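Local coordinates for probable amidase (Thermus thermophilus, PDB 2DC0), which is a probable amidase of the amidase family, with an alpha/beta fold built around a large mixed sheet, at residues 278-286 with 378-387; 333-341 with 387-395. One frame throughout, in Å; residues are numbered along the deposited sequence.

Contact 1 (278-286 with 378-387)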
# COMPACT_ATOMS: atom_id res chain seq x y z
N LEU A 278 -14.19 -4.50 2.12
CA LEU A 278 -13.78 -3.11 2.32
C LEU A 278 -14.74 -2.40 3.26
O LEU A 278 -15.13 -1.25 3.02
CB LEU A 278 -13.74 -2.38 0.97
CG LEU A 278 -12.76 -2.94 -0.06
CD1 LEU A 278 -12.83 -2.13 -1.35
CD2 LEU A 278 -11.35 -2.92 0.52
N GLU A 279 -15.12 -3.06 4.35
CA GLU A 279 -16.04 -2.45 5.29
C GLU A 279 -15.43 -1.20 5.91
O GLU A 279 -14.27 -1.21 6.33
CB GLU A 279 -16.43 -3.44 6.39
CG GLU A 279 -17.01 -4.74 5.83
CD GLU A 279 -17.68 -5.58 6.89
OE1 GLU A 279 -17.03 -5.88 7.91
OE2 GLU A 279 -18.86 -5.95 6.69
N GLY A 280 -16.22 -0.14 5.96
CA GLY A 280 -15.78 1.12 6.53
C GLY A 280 -14.85 1.94 5.65
O GLY A 280 -14.33 2.97 6.08
N VAL A 281 -14.64 1.50 4.41
CA VAL A 281 -13.72 2.20 3.51
C VAL A 281 -14.14 3.64 3.23
O VAL A 281 -13.29 4.52 3.06
CB VAL A 281 -13.54 1.44 2.17
CG1 VAL A 281 -14.83 1.51 1.34
CG2 VAL A 281 -12.37 2.02 1.40
N TYR A 282 -15.44 3.88 3.17
CA TYR A 282 -15.95 5.22 2.92
C TYR A 282 -15.46 6.19 4.01
O TYR A 282 -14.90 7.25 3.71
CB TYR A 282 -17.48 5.19 2.90
CG TYR A 282 -18.10 6.55 2.72
CD1 TYR A 282 -18.05 7.20 1.49
CD2 TYR A 282 -18.73 7.19 3.78
CE1 TYR A 282 -18.62 8.44 1.32
CE2 TYR A 282 -19.31 8.44 3.63
CZ TYR A 282 -19.25 9.06 2.39
OH TYR A 282 -19.85 10.29 2.22
N GLU A 283 -15.66 5.82 5.28
CA GLU A 283 -15.25 6.64 6.42
C GLU A 283 -13.73 6.83 6.46
O GLU A 283 -13.25 7.94 6.70
CB GLU A 283 -15.67 6.00 7.74
CG GLU A 283 -17.14 5.65 7.90
CD GLU A 283 -17.39 4.79 9.15
OE1 GLU A 283 -17.19 5.30 10.28
OE2 GLU A 283 -17.77 3.60 9.00
N VAL A 284 -12.98 5.75 6.23
CA VAL A 284 -11.52 5.81 6.25
C VAL A 284 -11.02 6.84 5.24
O VAL A 284 -10.22 7.72 5.56
CB VAL A 284 -10.88 4.43 5.90
CG1 VAL A 284 -9.37 4.56 5.76
CG2 VAL A 284 -11.21 3.41 6.99
N TYR A 285 -11.51 6.71 4.00
CA TYR A 285 -11.14 7.62 2.93
C TYR A 285 -11.47 9.07 3.30
O TYR A 285 -10.63 9.97 3.20
CB TYR A 285 -11.89 7.25 1.64
CG TYR A 285 -11.79 8.30 0.56
CD1 TYR A 285 -10.68 8.36 -0.29
CD2 TYR A 285 -12.75 9.31 0.46
CE1 TYR A 285 -10.54 9.40 -1.20
CE2 TYR A 285 -12.61 10.36 -0.45
CZ TYR A 285 -11.50 10.40 -1.27
OH TYR A 285 -11.32 11.46 -2.12
N THR A 286 -12.71 9.28 3.72
CA THR A 286 -13.17 10.61 4.08
C THR A 286 -12.30 11.29 5.13
O THR A 286 -11.87 12.43 4.94
CB THR A 286 -14.62 10.55 4.57
OG1 THR A 286 -15.44 10.04 3.51
CG2 THR A 286 -15.12 11.94 4.96
N ARG A 378 -23.20 12.06 -2.23
CA ARG A 378 -21.78 11.82 -2.08
C ARG A 378 -21.43 10.35 -1.88
O ARG A 378 -20.63 9.79 -2.62
CB ARG A 378 -21.19 12.64 -0.93
CG ARG A 378 -19.70 12.40 -0.70
CD ARG A 378 -19.07 13.46 0.20
NE ARG A 378 -17.62 13.29 0.31
CZ ARG A 378 -17.02 12.47 1.16
NH1 ARG A 378 -17.73 11.74 2.01
NH2 ARG A 378 -15.70 12.37 1.17
N GLU A 379 -22.04 9.73 -0.87
CA GLU A 379 -21.74 8.34 -0.58
C GLU A 379 -22.15 7.41 -1.72
O GLU A 379 -21.48 6.41 -1.98
CB GLU A 379 -22.41 7.90 0.74
CG GLU A 379 -22.11 6.46 1.14
CD GLU A 379 -22.37 6.18 2.62
OE1 GLU A 379 -23.39 6.66 3.15
OE2 GLU A 379 -21.56 5.47 3.24
N ALA A 380 -23.23 7.73 -2.42
CA ALA A 380 -23.66 6.89 -3.53
C ALA A 380 -22.68 6.97 -4.72
O ALA A 380 -22.36 5.95 -5.33
CB ALA A 380 -25.06 7.29 -3.99
N PHE A 381 -22.19 8.17 -5.01
CA PHE A 381 -21.30 8.41 -6.14
C PHE A 381 -19.79 8.42 -5.91
O PHE A 381 -19.02 8.60 -6.86
CB PHE A 381 -21.66 9.72 -6.82
CG PHE A 381 -22.92 9.67 -7.62
CD1 PHE A 381 -22.93 9.09 -8.89
CD2 PHE A 381 -24.10 10.20 -7.12
CE1 PHE A 381 -24.10 9.06 -9.65
CE2 PHE A 381 -25.28 10.17 -7.87
CZ PHE A 381 -25.27 9.59 -9.14
N ILE A 382 -19.32 8.31 -4.69
CA ILE A 382 -17.89 8.23 -4.42
C ILE A 382 -17.46 6.85 -3.92
O ILE A 382 -16.31 6.44 -4.11
CB ILE A 382 -17.48 9.33 -3.40
CG1 ILE A 382 -16.02 9.72 -3.60
CG2 ILE A 382 -17.70 8.85 -1.98
CD1 ILE A 382 -15.76 10.48 -4.88
N THR A 383 -18.38 6.12 -3.30
CA THR A 383 -18.07 4.80 -2.76
C THR A 383 -17.53 3.80 -3.78
O THR A 383 -16.65 3.00 -3.45
CB THR A 383 -19.31 4.17 -2.09
OG1 THR A 383 -19.79 5.05 -1.06
CG2 THR A 383 -18.95 2.83 -1.46
N LEU A 384 -18.02 3.82 -5.04
CA LEU A 384 -17.58 2.90 -6.09
C LEU A 384 -16.16 3.16 -6.58
O LEU A 384 -15.46 2.24 -7.00
CB LEU A 384 -18.54 2.97 -7.28
CG LEU A 384 -19.98 2.55 -6.98
CD1 LEU A 384 -20.83 2.73 -8.21
CD2 LEU A 384 -20.00 1.11 -6.50
N THR A 385 -15.73 4.41 -6.53
CA THR A 385 -14.41 4.76 -7.03
C THR A 385 -13.30 4.94 -5.99
O THR A 385 -12.15 4.56 -6.23
CB THR A 385 -14.49 6.05 -7.86
OG1 THR A 385 -15.20 7.05 -7.12
CG2 THR A 385 -15.22 5.79 -9.17
N LEU A 386 -13.63 5.51 -4.84
CA LEU A 386 -12.62 5.79 -3.83
C LEU A 386 -11.65 4.68 -3.38
O LEU A 386 -10.50 4.97 -3.06
CB LEU A 386 -13.28 6.44 -2.60
CG LEU A 386 -14.23 5.63 -1.69
CD1 LEU A 386 -13.41 4.75 -0.77
CD2 LEU A 386 -15.08 6.61 -0.86
N PRO A 387 -12.08 3.41 -3.36
CA PRO A 387 -11.15 2.36 -2.92
C PRO A 387 -9.87 2.26 -3.73
O PRO A 387 -8.78 2.08 -3.19
CB PRO A 387 -11.98 1.08 -3.03
CG PRO A 387 -13.40 1.57 -2.88
CD PRO A 387 -13.38 2.83 -3.72

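Contact 2 (333-341 with 387-395)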
# COMPACT_ATOMS: atom_id res chain seq x y z
N GLU A 333 -5.92 2.13 9.15
CA GLU A 333 -7.08 1.47 8.56
C GLU A 333 -6.90 1.28 7.06
O GLU A 333 -7.38 0.30 6.49
CB GLU A 333 -8.36 2.26 8.84
CG GLU A 333 -8.80 2.26 10.30
CD GLU A 333 -8.94 0.85 10.88
OE1 GLU A 333 -9.57 -0.01 10.22
OE2 GLU A 333 -8.42 0.60 11.99
N ARG A 334 -6.21 2.22 6.41
CA ARG A 334 -5.97 2.10 4.98
C ARG A 334 -5.06 0.92 4.71
O ARG A 334 -5.30 0.15 3.79
CB ARG A 334 -5.33 3.37 4.40
CG ARG A 334 -4.75 3.14 3.00
CD ARG A 334 -4.50 4.42 2.22
NE ARG A 334 -3.42 5.24 2.76
CZ ARG A 334 -3.05 6.40 2.23
NH1 ARG A 334 -3.68 6.87 1.15
NH2 ARG A 334 -2.07 7.11 2.78
N GLU A 335 -4.00 0.79 5.50
CA GLU A 335 -3.08 -0.32 5.30
C GLU A 335 -3.80 -1.65 5.53
O GLU A 335 -3.54 -2.63 4.84
CB GLU A 335 -1.86 -0.19 6.23
CG GLU A 335 -0.95 1.00 5.86
CD GLU A 335 -0.69 1.08 4.35
OE1 GLU A 335 -0.20 0.07 3.78
OE2 GLU A 335 -0.98 2.14 3.74
N ALA A 336 -4.71 -1.68 6.49
CA ALA A 336 -5.46 -2.90 6.79
C ALA A 336 -6.32 -3.36 5.61
O ALA A 336 -6.63 -4.55 5.49
CB ALA A 336 -6.35 -2.68 8.02
N LEU A 337 -6.70 -2.44 4.73
CA LEU A 337 -7.54 -2.78 3.57
C LEU A 337 -6.74 -3.24 2.36
O LEU A 337 -7.28 -3.89 1.46
CB LEU A 337 -8.38 -1.58 3.16
CG LEU A 337 -9.42 -1.10 4.18
CD1 LEU A 337 -9.94 0.27 3.77
CD2 LEU A 337 -10.56 -2.10 4.26
N ARG A 338 -5.46 -2.90 2.34
CA ARG A 338 -4.59 -3.24 1.22
C ARG A 338 -4.57 -4.73 0.88
O ARG A 338 -4.68 -5.09 -0.29
CB ARG A 338 -3.17 -2.72 1.50
CG ARG A 338 -2.32 -2.52 0.26
CD ARG A 338 -1.01 -1.80 0.57
NE ARG A 338 -1.21 -0.46 1.13
CZ ARG A 338 -1.51 0.63 0.43
NH1 ARG A 338 -1.66 0.56 -0.88
NH2 ARG A 338 -1.66 1.79 1.05
N LEU A 339 -4.44 -5.60 1.89
CA LEU A 339 -4.40 -7.04 1.62
C LEU A 339 -5.69 -7.54 0.96
O LEU A 339 -5.66 -8.45 0.12
CB LEU A 339 -4.13 -7.83 2.91
CG LEU A 339 -3.97 -9.35 2.79
CD1 LEU A 339 -2.86 -9.69 1.79
CD2 LEU A 339 -3.66 -9.94 4.16
N GLU A 340 -6.83 -6.95 1.33
CA GLU A 340 -8.12 -7.33 0.76
C GLU A 340 -8.18 -7.12 -0.75
O GLU A 340 -8.72 -7.95 -1.49
CB GLU A 340 -9.26 -6.52 1.39
CG GLU A 340 -9.78 -7.06 2.70
CD GLU A 340 -11.01 -6.32 3.17
OE1 GLU A 340 -11.91 -6.07 2.33
OE2 GLU A 340 -11.07 -5.98 4.37
N LEU A 341 -7.66 -5.98 -1.20
CA LEU A 341 -7.66 -5.68 -2.62
C LEU A 341 -6.70 -6.62 -3.36
O LEU A 341 -7.01 -7.12 -4.44
CB LEU A 341 -7.25 -4.22 -2.86
CG LEU A 341 -7.16 -3.81 -4.34
CD1 LEU A 341 -8.46 -4.18 -5.07
CD2 LEU A 341 -6.90 -2.31 -4.44
N PRO A 387 -12.08 3.41 -3.36
CA PRO A 387 -11.15 2.36 -2.92
C PRO A 387 -9.87 2.26 -3.73
O PRO A 387 -8.78 2.08 -3.19
CB PRO A 387 -11.98 1.08 -3.03
CG PRO A 387 -13.40 1.57 -2.88
CD PRO A 387 -13.38 2.83 -3.72
N PHE A 388 -10.00 2.39 -5.05
CA PHE A 388 -8.87 2.24 -5.95
C PHE A 388 -7.89 3.42 -5.96
O PHE A 388 -6.69 3.23 -6.22
CB PHE A 388 -9.43 1.91 -7.32
CG PHE A 388 -10.53 0.89 -7.25
CD1 PHE A 388 -10.25 -0.40 -6.79
CD2 PHE A 388 -11.85 1.24 -7.50
CE1 PHE A 388 -11.28 -1.32 -6.56
CE2 PHE A 388 -12.89 0.33 -7.27
CZ PHE A 388 -12.60 -0.95 -6.80
N SER A 389 -8.38 4.61 -5.67
CA SER A 389 -7.51 5.78 -5.59
C SER A 389 -6.90 5.76 -4.19
O SER A 389 -5.72 6.06 -4.00
CB SER A 389 -8.30 7.07 -5.82
OG SER A 389 -9.50 7.08 -5.07
N LEU A 390 -7.71 5.39 -3.20
CA LEU A 390 -7.25 5.31 -1.82
C LEU A 390 -6.02 4.40 -1.74
O LEU A 390 -5.05 4.72 -1.05
CB LEU A 390 -8.34 4.74 -0.90
CG LEU A 390 -7.93 4.53 0.57
CD1 LEU A 390 -7.70 5.87 1.25
CD2 LEU A 390 -9.02 3.75 1.30
N LEU A 391 -6.08 3.27 -2.44
CA LEU A 391 -5.00 2.29 -2.43
C LEU A 391 -3.98 2.43 -3.57
O LEU A 391 -3.04 1.64 -3.65
CB LEU A 391 -5.60 0.87 -2.41
CG LEU A 391 -6.43 0.59 -1.14
CD1 LEU A 391 -7.09 -0.79 -1.21
CD2 LEU A 391 -5.52 0.67 0.08
N GLY A 392 -4.18 3.41 -4.44
CA GLY A 392 -3.23 3.69 -5.52
C GLY A 392 -3.10 2.79 -6.74
O GLY A 392 -2.13 2.94 -7.49
N VAL A 393 -4.05 1.89 -6.98
CA VAL A 393 -3.96 0.99 -8.12
C VAL A 393 -4.50 1.60 -9.41
O VAL A 393 -5.43 2.41 -9.39
CB VAL A 393 -4.70 -0.34 -7.83
CG1 VAL A 393 -4.03 -1.04 -6.66
CG2 VAL A 393 -6.16 -0.08 -7.53
N PRO A 394 -3.91 1.22 -10.56
CA PRO A 394 -4.35 1.74 -11.86
C PRO A 394 -5.79 1.39 -12.17
O PRO A 394 -6.18 0.23 -12.12
CB PRO A 394 -3.36 1.11 -12.84
CG PRO A 394 -3.03 -0.21 -12.18
CD PRO A 394 -2.87 0.19 -10.73
N THR A 395 -6.59 2.41 -12.49
CA THR A 395 -8.00 2.20 -12.77
C THR A 395 -8.47 3.02 -13.97
O THR A 395 -8.29 4.24 -14.02
CB THR A 395 -8.86 2.56 -11.55
OG1 THR A 395 -8.32 1.92 -10.39
CG2 THR A 395 -10.29 2.10 -11.76

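Contact 1 (278-286 with 378-387)
L278 sets CD1 against the ring of P387, 3.7 Å from its CB, the two side chains crossing at about a right angle. After the type II turn 278-281, in which G280 takes the N-cap position of the helix, CG2 of V281 packs against CD1 of L386 at 3.6 Å. Y282 is the knob of the interface: with CG anti to the backbone N (chi1 177°), its ring fills the hole formed by R378, E379, I382 and L386. CG of E379 lies over one face of the Y282 ring, a CH-pi contact of 4.0 Å to the centroid, while CG2 of I382 meets the edge at CE1. Here the axes of 281-286 and 378-382 run at 95° to each other, two helices that come together in this amidase-family alpha/beta fold. Y285 offers a ring face to CB of L386, a second CH-pi contact; CD1 of L386 touches CB of the same tyrosine. T286 closes the polar end. Its OG1 donates to O of Y282 at 2.8 Å and accepts from NH1 of R378 at 3.2 Å, in the guanidinium plane; NH2 adds a weak bond. NH1 of R378 also makes a weak, bent bond (123°) to OH of Y282, 2.6 Å away.

Contact 2 (333-341 with 387-395)
R334 and R338 both start with CG anti to the backbone N (chi1 165° and -158°) and bend at chi3, which carries their guanidinium groups to the backbone carbonyls of L390 and L391. Those carbonyls stand at the C-terminal end of helix 386-390, where G392, with positive phi, closes a Schellman motif before the chain enters strand 395-403 of the central mixed sheet. Each arginine bond is weak: NH1 of R334 lies 3.4 Å from O of L390, and NH1 of R338 lies 3.3 Å from O of L391. R334 also rests CD against CD1 of L390 at 3.6 Å, and its stronger polar partner is S202. R338 grips E335 of its own helix side-on, with two nitrogens, which fixes the rotation of its guanidinium. NE of R338 meets OE1 of E335 at 2.9 Å and its NH2 meets OE2 of E335 at 2.8 Å, both on the syn side but tilted out of the carboxylate plane. E335 has a further partner across the subunit boundary, a salt bridge with R338 of the second subunit. L391 fills the middle of the interface, with CD2 over one face of the R338 guanidinium and CD1 against L341. L341 and V393 reach toward each other tip to tip. At the F388 ring, CD1 of L341 comes to the edge, 4.3 Å from CE1.

In the fold
Contacts 1 and 2 lie on the same side of the chain's centre, their own centres about 11 Å apart. They share P387 and the short helix 386-390, whose start packs on helix 281-296 and whose end meets helix 324-345. The turn before helix 281-296 and the helix itself both touch helix 324-345: N of L278 is probably hydrogen-bonded to OE1 of E340 at 2.8 Å, and CG2 of V284 packs on CB of E333 at 3.6 Å. CG2 of V281 lies 3.8 Å from both CD2 of L390 and CD1 of L337, so the apolar packing of the two contacts meets at V281. Contact 2 additionally borders the second subunit, whereas no other chain touches the segments of contact 1.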